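Local coordinates for PR domain zinc finger protein 2 (Homo sapiens, PDB 2QPW) that uses S-adenosyl-L-methionine to trimethylate a lysine in the tail of histone H3 through its PR (SET-related) domain, the part modelled here, at residues Glu14-Pro28 against Thr92-Asn104. Numbering follows the deposited sequence. Where two conformers were deposited one is given.
Sequences ETLAEVPEHVLRGLP and TDPEKGNWLRYVN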
ATOM      1  N   GLU A  14       0.277 -15.868   1.970  1.00 25.88           N
ATOM      2  CA  GLU A  14       0.709 -15.345   0.676  1.00 24.70           C
ATOM      3  C   GLU A  14       2.230 -15.281   0.663  1.00 24.67           C
ATOM      4  O   GLU A  14       2.822 -14.576   1.501  1.00 23.80           O
ATOM      5  CB  GLU A  14       0.127 -13.936   0.503  1.00 24.83           C
ATOM      6  CG  GLU A  14       0.481 -13.228  -0.781  1.00 27.20           C
ATOM      7  CD  GLU A  14       0.042 -11.769  -0.708  1.00 30.16           C
ATOM      8  OE1 GLU A  14       0.588 -11.006   0.139  1.00 23.75           O
ATOM      9  OE2 GLU A  14      -0.893 -11.410  -1.470  1.00 30.56           O
ATOM     10  N   THR A  15       2.872 -15.990  -0.277  1.00 23.23           N
ATOM     11  CA  THR A  15       4.347 -15.992  -0.394  1.00 23.44           C
ATOM     12  C   THR A  15       4.884 -15.266  -1.641  1.00 22.90           C
ATOM     13  O   THR A  15       4.097 -14.886  -2.504  1.00 23.46           O
ATOM     14  CB  THR A  15       4.909 -17.429  -0.347  1.00 24.75           C
ATOM     15  OG1 THR A  15       4.760 -18.046  -1.642  1.00 25.32           O
ATOM     16  CG2 THR A  15       4.148 -18.234   0.705  1.00 23.40           C
ATOM     17  N   LEU A  16       6.207 -15.063  -1.736  1.00 22.46           N
ATOM     18  CA  LEU A  16       6.774 -14.424  -2.941  1.00 22.13           C
ATOM     19  C   LEU A  16       6.443 -15.195  -4.222  1.00 23.53           C
ATOM     20  O   LEU A  16       6.237 -14.597  -5.299  1.00 23.34           O
ATOM     21  CB  LEU A  16       8.295 -14.165  -2.837  1.00 22.49           C
ATOM     22  CG  LEU A  16       8.800 -12.988  -2.028  1.00 22.37           C
ATOM     23  CD1 LEU A  16      10.342 -13.059  -1.879  1.00 23.38           C
ATOM     24  CD2 LEU A  16       8.365 -11.626  -2.642  1.00 24.67           C
ATOM     25  N   ALA A  17       6.363 -16.522  -4.102  1.00 24.18           N
ATOM     26  CA  ALA A  17       6.016 -17.356  -5.247  1.00 26.17           C
ATOM     27  C   ALA A  17       4.681 -16.991  -5.885  1.00 26.25           C
ATOM     28  O   ALA A  17       4.523 -17.216  -7.081  1.00 27.98           O
ATOM     29  CB  ALA A  17       6.052 -18.842  -4.865  1.00 26.42           C
ATOM     30  N   GLU A  18       3.729 -16.427  -5.125  1.00 26.76           N
ATOM     31  CA  GLU A  18       2.412 -16.089  -5.691  1.00 27.10           C
ATOM     32  C   GLU A  18       2.216 -14.679  -6.275  1.00 25.10           C
ATOM     33  O   GLU A  18       1.108 -14.334  -6.710  1.00 25.77           O
ATOM     34  CB  GLU A  18       1.249 -16.363  -4.744  1.00 28.57           C
ATOM     35  CG  GLU A  18       1.531 -16.558  -3.322  1.00 35.87           C
ATOM     36  CD  GLU A  18       2.010 -17.964  -3.010  1.00 41.28           C
ATOM     37  OE1 GLU A  18       2.212 -18.240  -1.817  1.00 43.68           O
ATOM     38  OE2 GLU A  18       2.199 -18.786  -3.939  1.00 44.40           O
ATOM     39  N   VAL A  19       3.254 -13.862  -6.254  1.00 21.25           N
ATOM     40  CA  VAL A  19       3.118 -12.512  -6.792  1.00 18.98           C
ATOM     41  C   VAL A  19       3.146 -12.655  -8.337  1.00 19.05           C
ATOM     42  O   VAL A  19       3.962 -13.453  -8.848  1.00 19.44           O
ATOM     43  CB  VAL A  19       4.269 -11.616  -6.316  1.00 17.64           C
ATOM     44  CG1 VAL A  19       4.169 -10.204  -6.950  1.00 15.71           C
ATOM     45  CG2 VAL A  19       4.289 -11.552  -4.776  1.00 15.98           C
ATOM     46  N   PRO A  20       2.260 -11.931  -9.063  1.00 18.72           N
ATOM     47  CA  PRO A  20       2.342 -11.982 -10.542  1.00 18.30           C
ATOM     48  C   PRO A  20       3.734 -11.589 -11.056  1.00 19.03           C
ATOM     49  O   PRO A  20       4.340 -10.651 -10.539  1.00 18.25           O
ATOM     50  CB  PRO A  20       1.298 -10.946 -10.991  1.00 18.63           C
ATOM     51  CG  PRO A  20       0.283 -10.911  -9.867  1.00 19.87           C
ATOM     52  CD  PRO A  20       1.133 -11.085  -8.609  1.00 18.61           C
ATOM     53  N   GLU A  21       4.244 -12.295 -12.079  1.00 19.97           N
ATOM     54  CA  GLU A  21       5.551 -11.973 -12.633  1.00 21.38           C
ATOM     55  C   GLU A  21       5.666 -10.524 -13.080  1.00 19.49           C
ATOM     56  O   GLU A  21       6.685  -9.872 -12.847  1.00 19.96           O
ATOM     57  CB  GLU A  21       5.895 -12.902 -13.822  1.00 22.70           C
ATOM     58  CG  GLU A  21       5.668 -14.373 -13.523  1.00 30.09           C
ATOM     59  CD  GLU A  21       6.820 -15.007 -12.755  1.00 37.58           C
ATOM     60  OE1 GLU A  21       6.551 -16.001 -12.018  1.00 45.02           O
ATOM     61  OE2 GLU A  21       7.983 -14.548 -12.894  1.00 40.58           O
ATOM     62  N   HIS A  22       4.637  -9.988 -13.744  1.00 19.49           N
ATOM     63  CA  HIS A  22       4.748  -8.612 -14.232  1.00 18.45           C
ATOM     64  C   HIS A  22       4.775  -7.583 -13.106  1.00 17.71           C
ATOM     65  O   HIS A  22       5.340  -6.483 -13.272  1.00 16.46           O
ATOM     66  CB  HIS A  22       3.649  -8.247 -15.274  1.00 19.73           C
ATOM     67  CG  HIS A  22       2.276  -8.119 -14.692  1.00 21.99           C
ATOM     68  ND1 HIS A  22       1.455  -9.202 -14.470  1.00 22.40           N
ATOM     69  CD2 HIS A  22       1.573  -7.026 -14.301  1.00 24.32           C
ATOM     70  CE1 HIS A  22       0.311  -8.789 -13.958  1.00 24.59           C
ATOM     71  NE2 HIS A  22       0.354  -7.473 -13.851  1.00 24.41           N
ATOM     72  N   VAL A  23       4.222  -7.946 -11.947  1.00 16.39           N
ATOM     73  CA  VAL A  23       4.293  -7.036 -10.792  1.00 17.00           C
ATOM     74  C   VAL A  23       5.723  -6.921 -10.238  1.00 17.36           C
ATOM     75  O   VAL A  23       6.237  -5.805  -9.977  1.00 16.68           O
ATOM     76  CB  VAL A  23       3.236  -7.446  -9.733  1.00 17.20           C
ATOM     77  CG1 VAL A  23       3.454  -6.685  -8.451  1.00 18.58           C
ATOM     78  CG2 VAL A  23       1.823  -7.183 -10.321  1.00 18.35           C
ATOM     79  N   LEU A  24       6.402  -8.067 -10.128  1.00 18.47           N
ATOM     80  CA  LEU A  24       7.837  -8.082  -9.732  1.00 19.99           C
ATOM     81  C   LEU A  24       8.765  -7.313 -10.668  1.00 20.41           C
ATOM     82  O   LEU A  24       9.727  -6.652 -10.212  1.00 19.94           O
ATOM     83  CB  LEU A  24       8.347  -9.526  -9.573  1.00 20.23           C
ATOM     84  CG  LEU A  24       7.874 -10.368  -8.395  1.00 22.25           C
ATOM     85  CD1 LEU A  24       8.291 -11.829  -8.640  1.00 26.28           C
ATOM     86  CD2 LEU A  24       8.451  -9.890  -7.090  1.00 24.15           C
ATOM     87  N   ARG A  25       8.478  -7.360 -11.980  1.00 20.07           N
ATOM     88  CA  ARG A  25       9.349  -6.680 -12.961  1.00 21.69           C
ATOM     89  C   ARG A  25       9.229  -5.175 -12.920  1.00 21.35           C
ATOM     90  O   ARG A  25      10.090  -4.440 -13.438  1.00 22.25           O
ATOM     91  CB  ARG A  25       9.079  -7.167 -14.400  1.00 22.89           C
ATOM     92  CG  ARG A  25       9.337  -8.643 -14.635  1.00 23.07           C
ATOM     93  CD  ARG A  25       9.402  -8.929 -16.181  1.00 24.07           C
ATOM     94  NE  ARG A  25       8.158  -8.526 -16.831  1.00 26.06           N
ATOM     95  CZ  ARG A  25       7.136  -9.333 -17.138  1.00 26.86           C
ATOM     96  NH1 ARG A  25       7.181 -10.635 -16.895  1.00 27.12           N
ATOM     97  NH2 ARG A  25       6.046  -8.801 -17.679  1.00 28.18           N
ATOM     98  N   GLY A  26       8.130  -4.699 -12.323  1.00 19.94           N
ATOM     99  CA  GLY A  26       7.831  -3.292 -12.289  1.00 20.49           C
ATOM    100  C   GLY A  26       8.381  -2.417 -11.173  1.00 21.10           C
ATOM    101  O   GLY A  26       8.175  -1.206 -11.225  1.00 22.35           O
ATOM    102  N   LEU A  27       9.067  -2.998 -10.169  1.00 20.48           N
ATOM    103  CA  LEU A  27       9.529  -2.229  -9.005  1.00 21.01           C
ATOM    104  C   LEU A  27      10.703  -1.290  -9.382  1.00 20.14           C
ATOM    105  O   LEU A  27      11.546  -1.649 -10.241  1.00 19.24           O
ATOM    106  CB  LEU A  27      10.011  -3.198  -7.894  1.00 22.47           C
ATOM    107  CG  LEU A  27       9.071  -3.974  -6.952  1.00 25.83           C
ATOM    108  CD1 LEU A  27       8.174  -4.952  -7.698  1.00 28.71           C
ATOM    109  CD2 LEU A  27       9.871  -4.700  -5.885  1.00 23.70           C
ATOM    110  N   PRO A  28      10.775  -0.094  -8.759  1.00 18.72           N
ATOM    111  CA  PRO A  28      11.994   0.691  -8.901  1.00 18.55           C
ATOM    112  C   PRO A  28      13.098   0.146  -7.971  1.00 18.37           C
ATOM    113  O   PRO A  28      12.820  -0.668  -7.100  1.00 17.06           O
ATOM    114  CB  PRO A  28      11.559   2.090  -8.427  1.00 18.40           C
ATOM    115  CG  PRO A  28      10.501   1.781  -7.367  1.00 17.37           C
ATOM    116  CD  PRO A  28       9.751   0.612  -7.946  1.00 18.58           C
ATOM    117  N   THR A  92      -7.634  -5.924  -4.858  1.00 16.44           N
ATOM    118  CA  THR A  92      -7.751  -7.205  -4.122  1.00 17.09           C
ATOM    119  C   THR A  92      -7.192  -8.390  -4.948  1.00 17.44           C
ATOM    120  O   THR A  92      -6.441  -9.227  -4.417  1.00 16.31           O
ATOM    121  CB  THR A  92      -9.219  -7.487  -3.622  1.00 17.50           C
ATOM    122  OG1 THR A  92      -9.646  -6.425  -2.760  1.00 17.80           O
ATOM    123  CG2 THR A  92      -9.287  -8.772  -2.842  1.00 18.88           C
ATOM    124  N   ASP A  93      -7.539  -8.424  -6.245  1.00 17.33           N
ATOM    125  CA  ASP A  93      -6.950  -9.367  -7.218  1.00 18.75           C
ATOM    126  C   ASP A  93      -5.623  -8.753  -7.718  1.00 17.63           C
ATOM    127  O   ASP A  93      -5.619  -7.729  -8.390  1.00 16.27           O
ATOM    128  CB  ASP A  93      -7.932  -9.567  -8.393  1.00 18.31           C
ATOM    129  CG  ASP A  93      -7.386 -10.491  -9.483  1.00 22.58           C
ATOM    130  OD1 ASP A  93      -6.199 -10.904  -9.396  1.00 22.15           O
ATOM    131  OD2 ASP A  93      -8.166 -10.768 -10.444  1.00 21.53           O
ATOM    132  N   PRO A  94      -4.481  -9.366  -7.368  1.00 18.31           N
ATOM    133  CA  PRO A  94      -3.216  -8.680  -7.713  1.00 18.53           C
ATOM    134  C   PRO A  94      -2.908  -8.560  -9.223  1.00 18.01           C
ATOM    135  O   PRO A  94      -2.109  -7.704  -9.616  1.00 17.87           O
ATOM    136  CB  PRO A  94      -2.144  -9.535  -7.040  1.00 18.72           C
ATOM    137  CG  PRO A  94      -2.737 -10.872  -6.869  1.00 18.85           C
ATOM    138  CD  PRO A  94      -4.261 -10.666  -6.704  1.00 19.02           C
ATOM    139  N   GLU A  95      -3.547  -9.387 -10.044  1.00 17.82           N
ATOM    140  CA  GLU A  95      -3.495  -9.233 -11.507  1.00 18.34           C
ATOM    141  C   GLU A  95      -4.058  -7.907 -12.022  1.00 18.17           C
ATOM    142  O   GLU A  95      -3.800  -7.526 -13.173  1.00 18.76           O
ATOM    143  CB  GLU A  95      -4.236 -10.405 -12.187  1.00 19.71           C
ATOM    144  CG  GLU A  95      -3.567 -11.776 -11.939  1.00 24.16           C
ATOM    145  CD  GLU A  95      -2.355 -12.075 -12.864  1.00 31.35           C
ATOM    146  OE1 GLU A  95      -1.973 -11.259 -13.732  1.00 34.42           O
ATOM    147  OE2 GLU A  95      -1.783 -13.176 -12.706  1.00 38.92           O
ATOM    148  N   LYS A  96      -4.842  -7.207 -11.191  1.00 16.66           N
ATOM    149  CA  LYS A  96      -5.484  -5.951 -11.579  1.00 16.26           C
ATOM    150  C   LYS A  96      -4.740  -4.746 -11.009  1.00 16.20           C
ATOM    151  O   LYS A  96      -5.121  -3.608 -11.273  1.00 16.45           O
ATOM    152  CB  LYS A  96      -6.956  -5.903 -11.103  1.00 16.34           C
ATOM    153  CG  LYS A  96      -7.880  -7.026 -11.704  1.00 18.83           C
ATOM    154  CD  LYS A  96      -7.723  -7.211 -13.228  1.00 21.70           C
ATOM    155  CE  LYS A  96      -8.654  -8.316 -13.756  1.00 26.31           C
ATOM    156  NZ  LYS A  96     -10.074  -7.877 -13.625  1.00 32.12           N
ATOM    157  N   GLY A  97      -3.700  -5.000 -10.215  1.00 15.60           N
ATOM    158  CA  GLY A  97      -2.917  -3.912  -9.576  1.00 15.26           C
ATOM    159  C   GLY A  97      -1.413  -3.965  -9.866  1.00 15.90           C
ATOM    160  O   GLY A  97      -0.969  -4.629 -10.823  1.00 16.40           O
ATOM    161  N   ASN A  98      -0.631  -3.208  -9.096  1.00 15.05           N
ATOM    162  CA  ASN A  98       0.831  -3.212  -9.237  1.00 14.88           C
ATOM    163  C   ASN A  98       1.508  -3.354  -7.861  1.00 14.11           C
ATOM    164  O   ASN A  98       0.848  -3.753  -6.852  1.00 12.92           O
ATOM    165  CB  ASN A  98       1.359  -1.992 -10.014  1.00 14.59           C
ATOM    166  CG  ASN A  98       0.905  -0.668  -9.398  1.00 16.73           C
ATOM    167  OD1 ASN A  98       0.857  -0.523  -8.169  1.00 14.43           O
ATOM    168  ND2 ASN A  98       0.473   0.267 -10.248  1.00 17.34           N
ATOM    169  N   TRP A  99       2.809  -3.047  -7.782  1.00 13.01           N
ATOM    170  CA  TRP A  99       3.502  -3.317  -6.501  1.00 13.22           C
ATOM    171  C   TRP A  99       2.991  -2.491  -5.306  1.00 13.10           C
ATOM    172  O   TRP A  99       3.129  -2.933  -4.131  1.00 14.18           O
ATOM    173  CB  TRP A  99       5.046  -3.203  -6.636  1.00 12.28           C
ATOM    174  CG  TRP A  99       5.541  -1.768  -6.874  1.00 12.20           C
ATOM    175  CD1 TRP A  99       5.790  -1.170  -8.101  1.00 13.60           C
ATOM    176  CD2 TRP A  99       5.892  -0.794  -5.873  1.00 13.48           C
ATOM    177  NE1 TRP A  99       6.265   0.128  -7.902  1.00 14.54           N
ATOM    178  CE2 TRP A  99       6.351   0.361  -6.548  1.00 15.34           C
ATOM    179  CE3 TRP A  99       5.874  -0.784  -4.443  1.00 11.20           C
ATOM    180  CZ2 TRP A  99       6.771   1.516  -5.862  1.00 13.67           C
ATOM    181  CZ3 TRP A  99       6.298   0.385  -3.778  1.00 12.17           C
ATOM    182  CH2 TRP A  99       6.734   1.500  -4.476  1.00 13.64           C
ATOM    183  N   LEU A 100       2.358  -1.342  -5.566  1.00 12.45           N
ATOM    184  CA  LEU A 100       1.773  -0.551  -4.430  1.00 13.28           C
ATOM    185  C   LEU A 100       0.727  -1.291  -3.625  1.00 13.19           C
ATOM    186  O   LEU A 100       0.585  -1.055  -2.409  1.00 13.00           O
ATOM    187  CB  LEU A 100       1.231   0.821  -4.894  1.00 12.87           C
ATOM    188  CG  LEU A 100       2.279   1.902  -5.180  1.00 13.35           C
ATOM    189  CD1 LEU A 100       2.958   1.684  -6.577  1.00 15.83           C
ATOM    190  CD2 LEU A 100       1.620   3.248  -5.117  1.00 13.27           C
ATOM    191  N   ARG A 101       0.055  -2.255  -4.262  1.00 13.08           N
ATOM    192  CA  ARG A 101      -0.901  -3.151  -3.554  1.00 13.07           C
ATOM    193  C   ARG A 101      -0.305  -3.828  -2.297  1.00 14.26           C
ATOM    194  O   ARG A 101      -0.983  -4.036  -1.254  1.00 15.09           O
ATOM    195  CB  ARG A 101      -1.359  -4.260  -4.514  1.00 14.03           C
ATOM    196  CG  ARG A 101      -2.275  -5.320  -3.825  1.00 13.75           C
ATOM    197  CD  ARG A 101      -2.407  -6.579  -4.606  1.00 18.34           C
ATOM    198  NE  ARG A 101      -3.368  -7.508  -4.015  1.00 16.61           N
ATOM    199  CZ  ARG A 101      -3.097  -8.462  -3.124  1.00 18.24           C
ATOM    200  NH1 ARG A 101      -1.861  -8.674  -2.651  1.00 17.97           N
ATOM    201  NH2 ARG A 101      -4.077  -9.253  -2.737  1.00 18.18           N
ATOM    202  N   TYR A 102       0.963  -4.188  -2.406  1.00 12.36           N
ATOM    203  CA  TYR A 102       1.670  -4.938  -1.346  1.00 14.85           C
ATOM    204  C   TYR A 102       2.174  -4.075  -0.173  1.00 14.71           C
ATOM    205  O   TYR A 102       2.662  -4.631   0.833  1.00 15.63           O
ATOM    206  CB  TYR A 102       2.817  -5.734  -1.986  1.00 14.63           C
ATOM    207  CG  TYR A 102       2.303  -6.824  -2.899  1.00 15.96           C
ATOM    208  CD1 TYR A 102       1.988  -8.079  -2.385  1.00 15.70           C
ATOM    209  CD2 TYR A 102       2.079  -6.590  -4.283  1.00 15.30           C
ATOM    210  CE1 TYR A 102       1.474  -9.109  -3.200  1.00 17.64           C
ATOM    211  CE2 TYR A 102       1.545  -7.606  -5.109  1.00 15.58           C
ATOM    212  CZ  TYR A 102       1.275  -8.859  -4.566  1.00 17.67           C
ATOM    213  OH  TYR A 102       0.776  -9.870  -5.336  1.00 17.50           O
ATOM    214  N   VAL A 103       2.091  -2.737  -0.283  1.00 13.31           N
ATOM    215  CA  VAL A 103       2.437  -1.847   0.862  1.00 12.73           C
ATOM    216  C   VAL A 103       1.388  -2.015   1.981  1.00 12.50           C
ATOM    217  O   VAL A 103       0.180  -1.668   1.816  1.00 12.99           O
ATOM    218  CB  VAL A 103       2.514  -0.364   0.429  1.00 12.77           C
ATOM    219  CG1 VAL A 103       2.739   0.583   1.632  1.00 13.80           C
ATOM    220  CG2 VAL A 103       3.581  -0.167  -0.676  1.00 11.35           C
ATOM    221  N   ASN A 104       1.824  -2.572   3.106  1.00 13.87           N
ATOM    222  CA  ASN A 104       0.926  -2.786   4.233  0.50 13.85           C
ATOM    223  C   ASN A 104       0.541  -1.480   4.941  1.00 14.61           C
ATOM    224  O   ASN A 104       1.213  -0.465   4.796  1.00 14.88           O
ATOM    225  CB  ASN A 104       1.546  -3.786   5.226  0.50 14.14           C
ATOM    226  CG  ASN A 104       0.499  -4.581   6.010  0.50 13.49           C
ATOM    227  OD1 ASN A 104      -0.718  -4.361   5.874  0.50 13.16           O
ATOM    228  ND2 ASN A 104       0.976  -5.505   6.864  0.50 14.26           N
TER
HETATM  229  O   HOH W   1      -0.041 -12.256  -4.279  1.00 25.47           O
HETATM  230  O   HOH W   2      -1.755  -5.479 -13.196  1.00 21.04           O
HETATM  231  O   HOH W   3       4.514  -3.438 -10.146  1.00 14.79           O
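Glu14 reaches Arg101 with an extended side chain, CG anti to the backbone N (chi1 179°), and makes the one salt bridge of the contact. Its OE2 takes a single bond from Arg101 NH1 at 3.1 Å, on the syn side and bent to 150°, with carboxylate and guanidinium planes turned 61° against each other; OE1 turns to Ile43 N. Arg101 is itself tied down: NH2 donates to Thr92 O, NE to Ala91 O, and Tyr75 adds a cation-pi contact. Water 1 joins Glu14 OE2 to Tyr102 OH, 2.7 Å from that hydroxyl. Next along the chain, Val19 brings both methyls against the phenol end of Tyr102, CG1 lying 4.0 Å from CZ. Pro20, at the N-cap of helix 21-25, sets CD against both Tyr102 OH and Pro94 CB. His22 turns the edge of its ring to Glu95, CE1 3.4 Å from OE1, and its NE2 shares water 2 with the carbonyls of Glu95 and Gly97. Val23 splits its branches: CG1 meets Tyr102 CE2 at 4.0 Å and the backbone of Trp99, CG2 faces Gly97 O. Water 3 links Val23 O to Trp99 N. Finally Leu27 CD1 packs on Trp99 CB at 3.7 Å, and Pro28 CD approaches NE1 of the indole, whose ring also meets Phe57 edge-to-face. The buried apolar middle has little directional preference, so salt bridge and waters probably set the register against the 85-90 to 104-119 connection.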